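Local coordinates for protein putative S-adenosylmethionine-dependent methyltransferase (Bacteroides thetaiotaomicron, PDB 1WYZ) that probably transfers methyl groups from S-adenosylmethionine to a substrate not yet identified, as in RsmI-like methyltransferases, at residues 75-80 with 102-107; 153-158 with 186-191; 180-185 with 195-200. One frame throughout, in Å; residues are numbered along the deposited sequence.

Interaction 1 (75-80 with 102-107); sequences GYLKPL and ADVVAI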
ATOM      1  N   GLY A  75     -13.422   7.291  24.287  1.00 44.76           N
ATOM      2  CA  GLY A  75     -12.926   8.265  25.243  1.00 42.73           C
ATOM      3  C   GLY A  75     -11.642   8.871  24.728  1.00 41.30           C
ATOM      4  O   GLY A  75     -11.388  10.058  24.896  1.00 39.32           O
ATOM      5  N   TYR A  76     -10.826   8.046  24.089  1.00 42.01           N
ATOM      6  CA  TYR A  76      -9.566   8.525  23.541  1.00 44.03           C
ATOM      7  C   TYR A  76      -9.788   9.560  22.438  1.00 42.24           C
ATOM      8  O   TYR A  76      -8.956  10.445  22.235  1.00 41.95           O
ATOM      9  CB  TYR A  76      -8.755   7.371  22.959  1.00 65.18           C
ATOM     10  CG  TYR A  76      -8.307   6.336  23.958  1.00 69.90           C
ATOM     11  CD1 TYR A  76      -8.070   6.671  25.290  1.00 71.61           C
ATOM     12  CD2 TYR A  76      -8.057   5.028  23.553  1.00 71.46           C
ATOM     13  CE1 TYR A  76      -7.592   5.721  26.193  1.00 74.38           C
ATOM     14  CE2 TYR A  76      -7.580   4.077  24.443  1.00 73.28           C
ATOM     15  CZ  TYR A  76      -7.349   4.426  25.758  1.00 74.55           C
ATOM     16  OH  TYR A  76      -6.880   3.474  26.634  1.00 78.97           O
ATOM     17  N   LEU A  77     -10.906   9.431  21.722  1.00 38.26           N
ATOM     18  CA  LEU A  77     -11.254  10.331  20.628  1.00 35.23           C
ATOM     19  C   LEU A  77     -11.842  11.670  21.069  1.00 34.27           C
ATOM     20  O   LEU A  77     -11.953  12.595  20.264  1.00 33.28           O
ATOM     21  CB  LEU A  77     -12.242   9.640  19.681  1.00 39.80           C
ATOM     22  CG  LEU A  77     -11.709   8.734  18.565  1.00 38.87           C
ATOM     23  CD1 LEU A  77     -10.683   7.778  19.101  1.00 38.43           C
ATOM     24  CD2 LEU A  77     -12.870   7.975  17.946  1.00 42.26           C
ATOM     25  N   LYS A  78     -12.207  11.768  22.344  1.00 39.06           N
ATOM     26  CA  LYS A  78     -12.810  12.981  22.891  1.00 39.61           C
ATOM     27  C   LYS A  78     -12.121  14.276  22.479  1.00 37.84           C
ATOM     28  O   LYS A  78     -12.786  15.267  22.174  1.00 37.69           O
ATOM     29  CB  LYS A  78     -12.889  12.895  24.419  1.00 54.34           C
ATOM     30  CG  LYS A  78     -13.838  11.834  24.909  1.00 55.09           C
ATOM     31  CD  LYS A  78     -14.037  11.891  26.409  1.00 57.86           C
ATOM     32  CE  LYS A  78     -15.043  10.829  26.839  1.00 59.47           C
ATOM     33  NZ  LYS A  78     -15.332  10.850  28.294  1.00 63.05           N
ATOM     34  N   PRO A  79     -10.782  14.300  22.490  1.00 36.19           N
ATOM     35  CA  PRO A  79     -10.146  15.552  22.081  1.00 35.68           C
ATOM     36  C   PRO A  79     -10.525  15.881  20.634  1.00 36.64           C
ATOM     37  O   PRO A  79     -10.841  17.032  20.309  1.00 36.94           O
ATOM     38  CB  PRO A  79      -8.667  15.250  22.256  1.00 33.80           C
ATOM     39  CG  PRO A  79      -8.676  14.379  23.481  1.00 33.81           C
ATOM     40  CD  PRO A  79      -9.813  13.419  23.168  1.00 34.41           C
ATOM     41  N   LEU A  80     -10.505  14.863  19.775  1.00 36.59           N
ATOM     42  CA  LEU A  80     -10.861  15.052  18.371  1.00 36.73           C
ATOM     43  C   LEU A  80     -12.308  15.541  18.268  1.00 35.26           C
ATOM     44  O   LEU A  80     -12.625  16.451  17.493  1.00 34.39           O
ATOM     45  CB  LEU A  80     -10.698  13.743  17.588  1.00 42.56           C
ATOM     46  CG  LEU A  80     -11.133  13.835  16.124  1.00 40.17           C
ATOM     47  CD1 LEU A  80     -10.550  15.090  15.501  1.00 42.21           C
ATOM     48  CD2 LEU A  80     -10.690  12.604  15.372  1.00 39.81           C
ATOM     49  N   ALA A 102      -6.439   0.025  13.311  1.00 39.07           N
ATOM     50  CA  ALA A 102      -7.613  -0.245  12.490  1.00 38.53           C
ATOM     51  C   ALA A 102      -8.882  -0.073  13.319  1.00 37.55           C
ATOM     52  O   ALA A 102      -9.883   0.457  12.830  1.00 35.24           O
ATOM     53  CB  ALA A 102      -7.537  -1.665  11.912  1.00 38.89           C
ATOM     54  N   ASP A 103      -8.820  -0.518  14.575  1.00 34.65           N
ATOM     55  CA  ASP A 103      -9.945  -0.420  15.506  1.00 33.43           C
ATOM     56  C   ASP A 103     -10.260   1.018  15.879  1.00 31.33           C
ATOM     57  O   ASP A 103     -11.403   1.356  16.184  1.00 30.20           O
ATOM     58  CB  ASP A 103      -9.654  -1.198  16.792  1.00 51.50           C
ATOM     59  CG  ASP A 103      -9.664  -2.692  16.585  1.00 54.74           C
ATOM     60  OD1 ASP A 103      -8.663  -3.228  16.059  1.00 56.16           O
ATOM     61  OD2 ASP A 103     -10.683  -3.326  16.946  1.00 58.60           O
ATOM     62  N   VAL A 104      -9.239   1.865  15.874  1.00 40.11           N
ATOM     63  CA  VAL A 104      -9.448   3.256  16.224  1.00 39.72           C
ATOM     64  C   VAL A 104     -10.137   3.993  15.087  1.00 38.74           C
ATOM     65  O   VAL A 104     -11.009   4.834  15.317  1.00 39.00           O
ATOM     66  CB  VAL A 104      -8.124   3.943  16.568  1.00 31.29           C
ATOM     67  CG1 VAL A 104      -8.348   5.433  16.774  1.00 31.06           C
ATOM     68  CG2 VAL A 104      -7.557   3.315  17.831  1.00 31.02           C
ATOM     69  N   VAL A 105      -9.745   3.672  13.862  1.00 32.71           N
ATOM     70  CA  VAL A 105     -10.341   4.296  12.697  1.00 31.14           C
ATOM     71  C   VAL A 105     -11.791   3.839  12.614  1.00 32.37           C
ATOM     72  O   VAL A 105     -12.683   4.633  12.317  1.00 33.41           O
ATOM     73  CB  VAL A 105      -9.581   3.895  11.417  1.00 24.51           C
ATOM     74  CG1 VAL A 105     -10.306   4.431  10.172  1.00 20.23           C
ATOM     75  CG2 VAL A 105      -8.132   4.420  11.502  1.00 18.50           C
ATOM     76  N   ALA A 106     -12.020   2.559  12.899  1.00 31.60           N
ATOM     77  CA  ALA A 106     -13.363   1.991  12.860  1.00 31.67           C
ATOM     78  C   ALA A 106     -14.291   2.735  13.830  1.00 31.10           C
ATOM     79  O   ALA A 106     -15.413   3.096  13.479  1.00 31.91           O
ATOM     80  CB  ALA A 106     -13.317   0.485  13.190  1.00 18.50           C
ATOM     81  N   ILE A 107     -13.828   2.966  15.050  1.00 37.62           N
ATOM     82  CA  ILE A 107     -14.649   3.691  16.005  1.00 38.34           C
ATOM     83  C   ILE A 107     -14.827   5.129  15.501  1.00 38.38           C
ATOM     84  O   ILE A 107     -15.934   5.676  15.543  1.00 38.04           O
ATOM     85  CB  ILE A 107     -14.000   3.728  17.414  1.00 33.33           C
ATOM     86  CG1 ILE A 107     -13.928   2.326  18.007  1.00 32.80           C
ATOM     87  CG2 ILE A 107     -14.783   4.661  18.311  1.00 33.72           C
ATOM     88  CD1 ILE A 107     -13.944   2.179  19.469  1.00 56.04           C
TER
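No ring or other flat group takes part where Leu77 meets Val104 and Ile107, and the contact is wholly aliphatic. The nearby aromatic group, Tyr76, turns elsewhere, its ring meeting that of Tyr62 with the planes at about 25°. The setting is the α/β layer of the parallel-sheet domain. Helices 70-81 and 100-110 belong to two successive β-α-β crossovers that share strand 86-89, and they pack beside each other on the sheet. Between the short segments 75-80 and 102-107, 126 Å² is buried, about half of it from Leu77. Leu77 CA lies 8.5 Å from Val104 CA, and the leucine points toward the facing helix.

Leu5 and Ile36 of the sheet lie beneath Val104, while Ile107 also rests on Pro70 and Ile73 of the facing helix. Another flank of helix 100-110 meets the second subunit, with Val105 against Ala130 and Ala106 against Gly132 of that chain.

The methyls of Leu77 divide the work between residues one turn apart. The side chains of Leu77 and Val104 slide past each other in opposite directions, bringing Leu77 CD1 to 4.0 Å from Val104 CG1. The other branch, Leu77 CD2, touches Ile107 CG2 at 3.8 Å, the methyl that stands anti to that isoleucine's backbone N.

Interaction 2 (153-158 with 186-191); sequences KKLKTL and LQNCRP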
ATOM      1  N   LYS A 153      -2.162 -26.413   2.884  1.00 53.87           N
ATOM      2  CA  LYS A 153      -3.491 -26.188   2.339  1.00 53.84           C
ATOM      3  C   LYS A 153      -3.575 -24.744   1.885  1.00 52.38           C
ATOM      4  O   LYS A 153      -3.979 -24.455   0.762  1.00 50.98           O
ATOM      5  CB  LYS A 153      -4.578 -26.441   3.392  1.00 71.30           C
ATOM      6  CG  LYS A 153      -4.952 -27.905   3.608  1.00 74.10           C
ATOM      7  CD  LYS A 153      -6.265 -28.033   4.381  1.00 77.02           C
ATOM      8  CE  LYS A 153      -7.452 -27.484   3.585  1.00 78.10           C
ATOM      9  NZ  LYS A 153      -7.793 -28.325   2.402  1.00 80.63           N
ATOM     10  N   LYS A 154      -3.174 -23.843   2.775  1.00 39.94           N
ATOM     11  CA  LYS A 154      -3.213 -22.416   2.500  1.00 39.47           C
ATOM     12  C   LYS A 154      -2.390 -22.046   1.266  1.00 37.53           C
ATOM     13  O   LYS A 154      -2.919 -21.438   0.334  1.00 38.01           O
ATOM     14  CB  LYS A 154      -2.736 -21.631   3.732  1.00 41.66           C
ATOM     15  CG  LYS A 154      -3.066 -20.147   3.716  1.00 43.48           C
ATOM     16  CD  LYS A 154      -4.550 -19.924   3.495  1.00 47.62           C
ATOM     17  CE  LYS A 154      -4.935 -18.504   3.850  1.00 49.95           C
ATOM     18  NZ  LYS A 154      -4.075 -17.544   3.117  1.00 54.44           N
ATOM     19  N   LEU A 155      -1.109 -22.414   1.253  1.00 42.88           N
ATOM     20  CA  LEU A 155      -0.233 -22.120   0.112  1.00 42.96           C
ATOM     21  C   LEU A 155      -0.863 -22.638  -1.175  1.00 44.01           C
ATOM     22  O   LEU A 155      -0.869 -21.955  -2.199  1.00 44.64           O
ATOM     23  CB  LEU A 155       1.141 -22.786   0.293  1.00 31.75           C
ATOM     24  CG  LEU A 155       2.015 -22.343   1.475  1.00 30.84           C
ATOM     25  CD1 LEU A 155       3.136 -23.349   1.718  1.00 25.49           C
ATOM     26  CD2 LEU A 155       2.568 -20.954   1.192  1.00 29.17           C
ATOM     27  N   LYS A 156      -1.404 -23.849  -1.108  1.00 38.95           N
ATOM     28  CA  LYS A 156      -2.028 -24.490  -2.257  1.00 39.94           C
ATOM     29  C   LYS A 156      -3.238 -23.698  -2.774  1.00 38.33           C
ATOM     30  O   LYS A 156      -3.434 -23.580  -3.984  1.00 35.56           O
ATOM     31  CB  LYS A 156      -2.451 -25.908  -1.868  1.00 74.36           C
ATOM     32  CG  LYS A 156      -2.426 -26.911  -3.002  1.00 80.25           C
ATOM     33  CD  LYS A 156      -1.003 -27.257  -3.420  1.00 85.23           C
ATOM     34  CE  LYS A 156      -0.997 -28.325  -4.519  1.00 87.30           C
ATOM     35  NZ  LYS A 156       0.372 -28.583  -5.052  1.00 90.97           N
ATOM     36  N   THR A 157      -4.034 -23.152  -1.851  1.00 38.80           N
ATOM     37  CA  THR A 157      -5.226 -22.383  -2.206  1.00 36.20           C
ATOM     38  C   THR A 157      -4.838 -21.020  -2.748  1.00 34.80           C
ATOM     39  O   THR A 157      -5.416 -20.546  -3.727  1.00 33.41           O
ATOM     40  CB  THR A 157      -6.167 -22.180  -0.989  1.00 42.51           C
ATOM     41  OG1 THR A 157      -6.460 -23.444  -0.385  1.00 42.05           O
ATOM     42  CG2 THR A 157      -7.477 -21.551  -1.432  1.00 43.19           C
ATOM     43  N   LEU A 158      -3.868 -20.379  -2.105  1.00 33.46           N
ATOM     44  CA  LEU A 158      -3.409 -19.075  -2.569  1.00 32.77           C
ATOM     45  C   LEU A 158      -2.972 -19.245  -4.013  1.00 32.87           C
ATOM     46  O   LEU A 158      -3.413 -18.507  -4.905  1.00 32.18           O
ATOM     47  CB  LEU A 158      -2.226 -18.595  -1.730  1.00 41.61           C
ATOM     48  CG  LEU A 158      -2.440 -17.547  -0.638  1.00 41.97           C
ATOM     49  CD1 LEU A 158      -3.792 -17.708   0.036  1.00 41.14           C
ATOM     50  CD2 LEU A 158      -1.319 -17.687   0.380  1.00 41.26           C
ATOM     51  N   LEU A 186       8.432 -24.202  -1.725  1.00 44.82           N
ATOM     52  CA  LEU A 186       8.985 -25.022  -2.798  1.00 46.43           C
ATOM     53  C   LEU A 186       8.608 -26.501  -2.743  1.00 46.90           C
ATOM     54  O   LEU A 186       8.807 -27.240  -3.713  1.00 46.45           O
ATOM     55  CB  LEU A 186      10.505 -24.857  -2.840  1.00 87.18           C
ATOM     56  CG  LEU A 186      11.297 -25.174  -1.569  1.00 90.21           C
ATOM     57  CD1 LEU A 186      11.523 -26.682  -1.466  1.00 90.80           C
ATOM     58  CD2 LEU A 186      12.637 -24.433  -1.617  1.00 91.47           C
ATOM     59  N   GLN A 187       8.062 -26.940  -1.615  1.00 40.75           N
ATOM     60  CA  GLN A 187       7.634 -28.325  -1.506  1.00 41.14           C
ATOM     61  C   GLN A 187       6.201 -28.447  -2.012  1.00 39.64           C
ATOM     62  O   GLN A 187       5.877 -29.366  -2.763  1.00 40.50           O
ATOM     63  CB  GLN A 187       7.700 -28.813  -0.059  1.00 54.04           C
ATOM     64  CG  GLN A 187       9.107 -28.937   0.473  1.00 55.91           C
ATOM     65  CD  GLN A 187       9.917 -29.925  -0.320  1.00 56.77           C
ATOM     66  OE1 GLN A 187      11.142 -29.852  -0.351  1.00 58.37           O
ATOM     67  NE2 GLN A 187       9.236 -30.864  -0.967  1.00 55.55           N
ATOM     68  N   ASN A 188       5.357 -27.496  -1.622  1.00 44.08           N
ATOM     69  CA  ASN A 188       3.942 -27.502  -2.001  1.00 42.57           C
ATOM     70  C   ASN A 188       3.527 -26.753  -3.269  1.00 41.82           C
ATOM     71  O   ASN A 188       2.481 -27.055  -3.848  1.00 42.43           O
ATOM     72  CB  ASN A 188       3.101 -26.976  -0.835  1.00 41.51           C
ATOM     73  CG  ASN A 188       3.448 -27.640   0.476  1.00 40.38           C
ATOM     74  OD1 ASN A 188       4.331 -27.177   1.204  1.00 39.09           O
ATOM     75  ND2 ASN A 188       2.774 -28.745   0.777  1.00 37.84           N
ATOM     76  N   CYS A 189       4.326 -25.786  -3.706  1.00 37.12           N
ATOM     77  CA  CYS A 189       3.970 -25.018  -4.893  1.00 34.40           C
ATOM     78  C   CYS A 189       4.496 -25.605  -6.189  1.00 34.54           C
ATOM     79  O   CYS A 189       5.437 -26.405  -6.182  1.00 31.94           O
ATOM     80  CB  CYS A 189       4.439 -23.573  -4.740  1.00 40.28           C
ATOM     81  SG  CYS A 189       3.499 -22.660  -3.464  1.00 42.01           S
ATOM     82  N   ARG A 190       3.872 -25.208  -7.301  1.00 38.97           N
ATOM     83  CA  ARG A 190       4.254 -25.693  -8.622  1.00 38.30           C
ATOM     84  C   ARG A 190       5.625 -25.187  -9.004  1.00 36.21           C
ATOM     85  O   ARG A 190       6.065 -24.143  -8.532  1.00 34.73           O
ATOM     86  CB  ARG A 190       3.278 -25.213  -9.702  1.00 59.78           C
ATOM     87  CG  ARG A 190       1.838 -25.657  -9.568  1.00 64.24           C
ATOM     88  CD  ARG A 190       1.119 -25.372 -10.873  1.00 68.25           C
ATOM     89  NE  ARG A 190      -0.325 -25.318 -10.688  1.00 76.15           N
ATOM     90  CZ  ARG A 190      -0.936 -24.436  -9.902  1.00 77.71           C
ATOM     91  NH1 ARG A 190      -0.217 -23.541  -9.237  1.00 80.84           N
ATOM     92  NH2 ARG A 190      -2.259 -24.444  -9.781  1.00 76.97           N
ATOM     93  N   PRO A 191       6.319 -25.914  -9.884  1.00 35.28           N
ATOM     94  CA  PRO A 191       7.653 -25.469 -10.296  1.00 35.14           C
ATOM     95  C   PRO A 191       7.673 -24.175 -11.129  1.00 36.31           C
ATOM     96  O   PRO A 191       8.644 -23.409 -11.072  1.00 35.59           O
ATOM     97  CB  PRO A 191       8.212 -26.686 -11.046  1.00 25.05           C
ATOM     98  CG  PRO A 191       6.990 -27.393 -11.534  1.00 26.96           C
ATOM     99  CD  PRO A 191       6.026 -27.264 -10.387  1.00 25.22           C
TER
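Leu155 lays its CD1 branch across the carboxamide end of Asn188, the two side chains meeting at about a right angle, while its CB comes within 4.4 Å of Cys189 SG. Its CG stands anti to the carbonyl carbon (chi1 -63°), which sends the branched end out toward the end of helix 178-188. Beside this contact of Leu155 runs a polar one nearer the surface. Lys156 points its CB past the other segment, then bends at chi2 (71°) and continues extended until NZ donates to Asn188 O at 2.9 Å. The approach is almost straight on, with a C=O...N angle of 162°, and the aliphatic chain follows it in, CD lying 3.5 Å from Asn188 O.

The case exemplifies a lysine of one helix donating to the C-terminal carbonyl of another. Asn188 is the last helical residue and Cys189 the first to leave helical backbone angles, so the ammonium group meets a terminal carbonyl, where its charge would probably be favourable to the helix dipole. Lys156 NZ lies 6.6 Å from Arg190 NE, but that arginine has a counter-charge of its own in a salt bridge to Glu159.

Leu155 thus fills the angle between two helices and a sheet: helix 150-165 carries it, Met181 and Ile185 of helix 178-188 pack against it, and Phe171 of strand 168-173 meets it from the mixed sheet.

Interaction 3 (180-185 with 195-200); sequences KMIEDI and LCIAAN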
ATOM      1  N   LYS A 180      12.150 -21.893   7.114  1.00 47.86           N
ATOM      2  CA  LYS A 180      11.228 -23.020   7.128  1.00 45.72           C
ATOM      3  C   LYS A 180      10.082 -22.771   6.151  1.00 42.57           C
ATOM      4  O   LYS A 180       9.493 -23.712   5.614  1.00 39.86           O
ATOM      5  CB  LYS A 180      10.677 -23.257   8.539  1.00 66.90           C
ATOM      6  CG  LYS A 180       9.807 -24.513   8.661  1.00 69.36           C
ATOM      7  CD  LYS A 180      10.595 -25.780   8.340  1.00 69.90           C
ATOM      8  CE  LYS A 180       9.727 -27.025   8.460  1.00 68.97           C
ATOM      9  NZ  LYS A 180       8.648 -27.059   7.435  1.00 70.97           N
HETATM   10  N   MSE A 181       9.776 -21.497   5.919  1.00 46.98           N
HETATM   11  CA  MSE A 181       8.709 -21.127   4.995  1.00 44.96           C
HETATM   12  C   MSE A 181       9.140 -21.372   3.549  1.00 42.88           C
HETATM   13  O   MSE A 181       8.427 -22.045   2.809  1.00 40.41           O
HETATM   14  CB  MSE A 181       8.313 -19.659   5.182  1.00 56.17           C
HETATM   15  CG  MSE A 181       7.279 -19.159   4.167  1.00 58.88           C
HETATM   16 SE   MSE A 181       5.476 -19.879   4.391  1.00 63.55          SE
HETATM   17  CE  MSE A 181       5.576 -21.443   3.275  1.00 59.81           C
ATOM     18  N   ILE A 182      10.300 -20.852   3.146  1.00 42.08           N
ATOM     19  CA  ILE A 182      10.748 -21.073   1.776  1.00 42.14           C
ATOM     20  C   ILE A 182      10.766 -22.570   1.470  1.00 40.64           C
ATOM     21  O   ILE A 182      10.425 -22.990   0.362  1.00 39.72           O
ATOM     22  CB  ILE A 182      12.156 -20.449   1.496  1.00 86.05           C
ATOM     23  CG1 ILE A 182      13.186 -20.954   2.512  1.00 90.07           C
ATOM     24  CG2 ILE A 182      12.068 -18.924   1.513  1.00 85.72           C
ATOM     25  CD1 ILE A 182      13.821 -22.280   2.152  1.00 65.41           C
ATOM     26  N   GLU A 183      11.144 -23.374   2.458  1.00 38.85           N
ATOM     27  CA  GLU A 183      11.175 -24.820   2.289  1.00 37.41           C
ATOM     28  C   GLU A 183       9.757 -25.269   1.992  1.00 34.56           C
ATOM     29  O   GLU A 183       9.540 -26.089   1.108  1.00 33.67           O
ATOM     30  CB  GLU A 183      11.684 -25.516   3.560  1.00 64.44           C
ATOM     31  CG  GLU A 183      11.544 -27.039   3.549  1.00 67.50           C
ATOM     32  CD  GLU A 183      12.525 -27.728   2.605  1.00 71.08           C
ATOM     33  OE1 GLU A 183      12.956 -27.092   1.612  1.00 69.50           O
ATOM     34  OE2 GLU A 183      12.851 -28.914   2.852  1.00 70.73           O
ATOM     35  N   ASP A 184       8.790 -24.722   2.724  1.00 34.76           N
ATOM     36  CA  ASP A 184       7.389 -25.086   2.509  1.00 34.27           C
ATOM     37  C   ASP A 184       6.825 -24.647   1.149  1.00 33.15           C
ATOM     38  O   ASP A 184       6.067 -25.395   0.515  1.00 30.52           O
ATOM     39  CB  ASP A 184       6.500 -24.530   3.627  1.00 46.28           C
ATOM     40  CG  ASP A 184       6.621 -25.321   4.913  1.00 47.81           C
ATOM     41  OD1 ASP A 184       6.658 -26.564   4.843  1.00 48.20           O
ATOM     42  OD2 ASP A 184       6.671 -24.698   5.994  1.00 48.46           O
ATOM     43  N   ILE A 185       7.194 -23.447   0.708  1.00 34.37           N
ATOM     44  CA  ILE A 185       6.713 -22.933  -0.564  1.00 36.34           C
ATOM     45  C   ILE A 185       7.160 -23.810  -1.732  1.00 38.68           C
ATOM     46  O   ILE A 185       6.357 -24.152  -2.608  1.00 38.10           O
ATOM     47  CB  ILE A 185       7.189 -21.475  -0.777  1.00 35.78           C
ATOM     48  CG1 ILE A 185       6.626 -20.600   0.345  1.00 34.19           C
ATOM     49  CG2 ILE A 185       6.730 -20.952  -2.143  1.00 34.64           C
ATOM     50  CD1 ILE A 185       5.225 -20.113   0.188  1.00 48.01           C
ATOM     51  N   LEU A 195       7.844 -16.907  -7.306  1.00 29.79           N
ATOM     52  CA  LEU A 195       7.934 -16.508  -5.913  1.00 29.04           C
ATOM     53  C   LEU A 195       8.903 -15.339  -5.765  1.00 30.98           C
ATOM     54  O   LEU A 195      10.042 -15.423  -6.218  1.00 31.78           O
ATOM     55  CB  LEU A 195       8.430 -17.678  -5.064  1.00 21.10           C
ATOM     56  CG  LEU A 195       8.999 -17.218  -3.719  1.00 18.37           C
ATOM     57  CD1 LEU A 195       7.891 -16.566  -2.922  1.00 17.09           C
ATOM     58  CD2 LEU A 195       9.584 -18.384  -2.945  1.00 18.09           C
ATOM     59  N   CYS A 196       8.454 -14.253  -5.134  1.00 33.35           N
ATOM     60  CA  CYS A 196       9.307 -13.094  -4.906  1.00 32.31           C
ATOM     61  C   CYS A 196       9.618 -12.973  -3.415  1.00 34.97           C
ATOM     62  O   CYS A 196       8.708 -12.931  -2.585  1.00 35.79           O
ATOM     63  CB  CYS A 196       8.618 -11.812  -5.383  1.00 32.92           C
ATOM     64  SG  CYS A 196       9.512 -10.260  -4.964  1.00 32.73           S
ATOM     65  N   ILE A 197      10.900 -12.923  -3.078  1.00 34.05           N
ATOM     66  CA  ILE A 197      11.307 -12.779  -1.695  1.00 34.94           C
ATOM     67  C   ILE A 197      11.723 -11.335  -1.523  1.00 35.89           C
ATOM     68  O   ILE A 197      12.533 -10.831  -2.295  1.00 39.12           O
ATOM     69  CB  ILE A 197      12.500 -13.703  -1.366  1.00 41.19           C
ATOM     70  CG1 ILE A 197      12.022 -15.158  -1.299  1.00 40.38           C
ATOM     71  CG2 ILE A 197      13.160 -13.262  -0.059  1.00 40.54           C
ATOM     72  CD1 ILE A 197      13.137 -16.201  -1.305  1.00 49.32           C
ATOM     73  N   ALA A 198      11.170 -10.661  -0.524  1.00 34.52           N
ATOM     74  CA  ALA A 198      11.513  -9.263  -0.283  1.00 34.59           C
ATOM     75  C   ALA A 198      11.900  -9.047   1.180  1.00 36.34           C
ATOM     76  O   ALA A 198      11.033  -8.930   2.055  1.00 36.60           O
ATOM     77  CB  ALA A 198      10.347  -8.374  -0.658  1.00 31.16           C
ATOM     78  N   ALA A 199      13.205  -8.992   1.434  1.00 40.12           N
ATOM     79  CA  ALA A 199      13.742  -8.811   2.778  1.00 40.82           C
ATOM     80  C   ALA A 199      14.399  -7.435   2.976  1.00 41.77           C
ATOM     81  O   ALA A 199      15.006  -6.891   2.058  1.00 43.01           O
ATOM     82  CB  ALA A 199      14.740  -9.917   3.059  1.00 49.62           C
ATOM     83  N   ASN A 200      14.284  -6.890   4.185  1.00 44.14           N
ATOM     84  CA  ASN A 200      14.841  -5.581   4.520  1.00 43.54           C
ATOM     85  C   ASN A 200      14.453  -4.486   3.553  1.00 44.02           C
ATOM     86  O   ASN A 200      15.305  -3.714   3.117  1.00 43.77           O
ATOM     87  CB  ASN A 200      16.359  -5.625   4.592  1.00 51.77           C
ATOM     88  CG  ASN A 200      16.854  -6.258   5.863  1.00 55.60           C
ATOM     89  OD1 ASN A 200      16.329  -5.994   6.950  1.00 54.72           O
ATOM     90  ND2 ASN A 200      17.883  -7.090   5.746  1.00 57.76           N
TER
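Ile185 and Leu195 set their side chains at about a right angle, whereas Ile182 and Ile197, farther along, cross more obliquely. In the first pair both residues point toward the opposite segment, and Ile185 CG2 meets Leu195 CD2 at 3.9 Å. Leu195 holds CG anti to its backbone N (chi1 160°), and from there one branch reaches the helix. The second pair works differently. Ile182 has CG1 between the backbone N and the carbonyl carbon (chi1 54°), and this branch leads off from the strand, leaving the shorter CG2 to make the contact. Ile197 answers with its longer arm, whose terminal CD1 lies 4.1 Å from Ile182 CG2.

Here positions three apart on the helix face positions two apart on the strand, and the segments run in opposite senses, so that Ile182 faces Ile197 and Ile185 faces Leu195. The backbones stay well separated, with CA atoms 8.4 Å apart at Ile185 and Leu195, so branched side chains fill the interval. Phe230 and Leu232 of the adjoining strand extend this apolar layer. On another side of the helix, Asp184 OD1 forms a salt bridge with Lys180 NZ at 3.3 Å, and its OD2 pairs with Arg151.

Such packing is characteristic of a β-α-β crossover. Helix 178-188 links strand 168-173 to strand 194-199, which run parallel to each other with the antiparallel strand 228-233 inserted between them in the mixed sheet.

In the fold
The three contacts come from two α/β layers on opposite sides of the chain's centre. Interaction 1 closes first along the sequence and belongs to the parallel sheet; its centre lies 40 Å from that of interaction 2 and 36 Å from that of interaction 3. Interactions 2 and 3, whose centres are 12 Å apart, alternate along the chain and share helix 178-188, one joining it to helix 150-165 and the other to strand 194-199 of the mixed sheet. The two touch through Leu155. This two-domain plan is consistent with RsmI-like methyltransferases, in which the cofactor is bound between the domains.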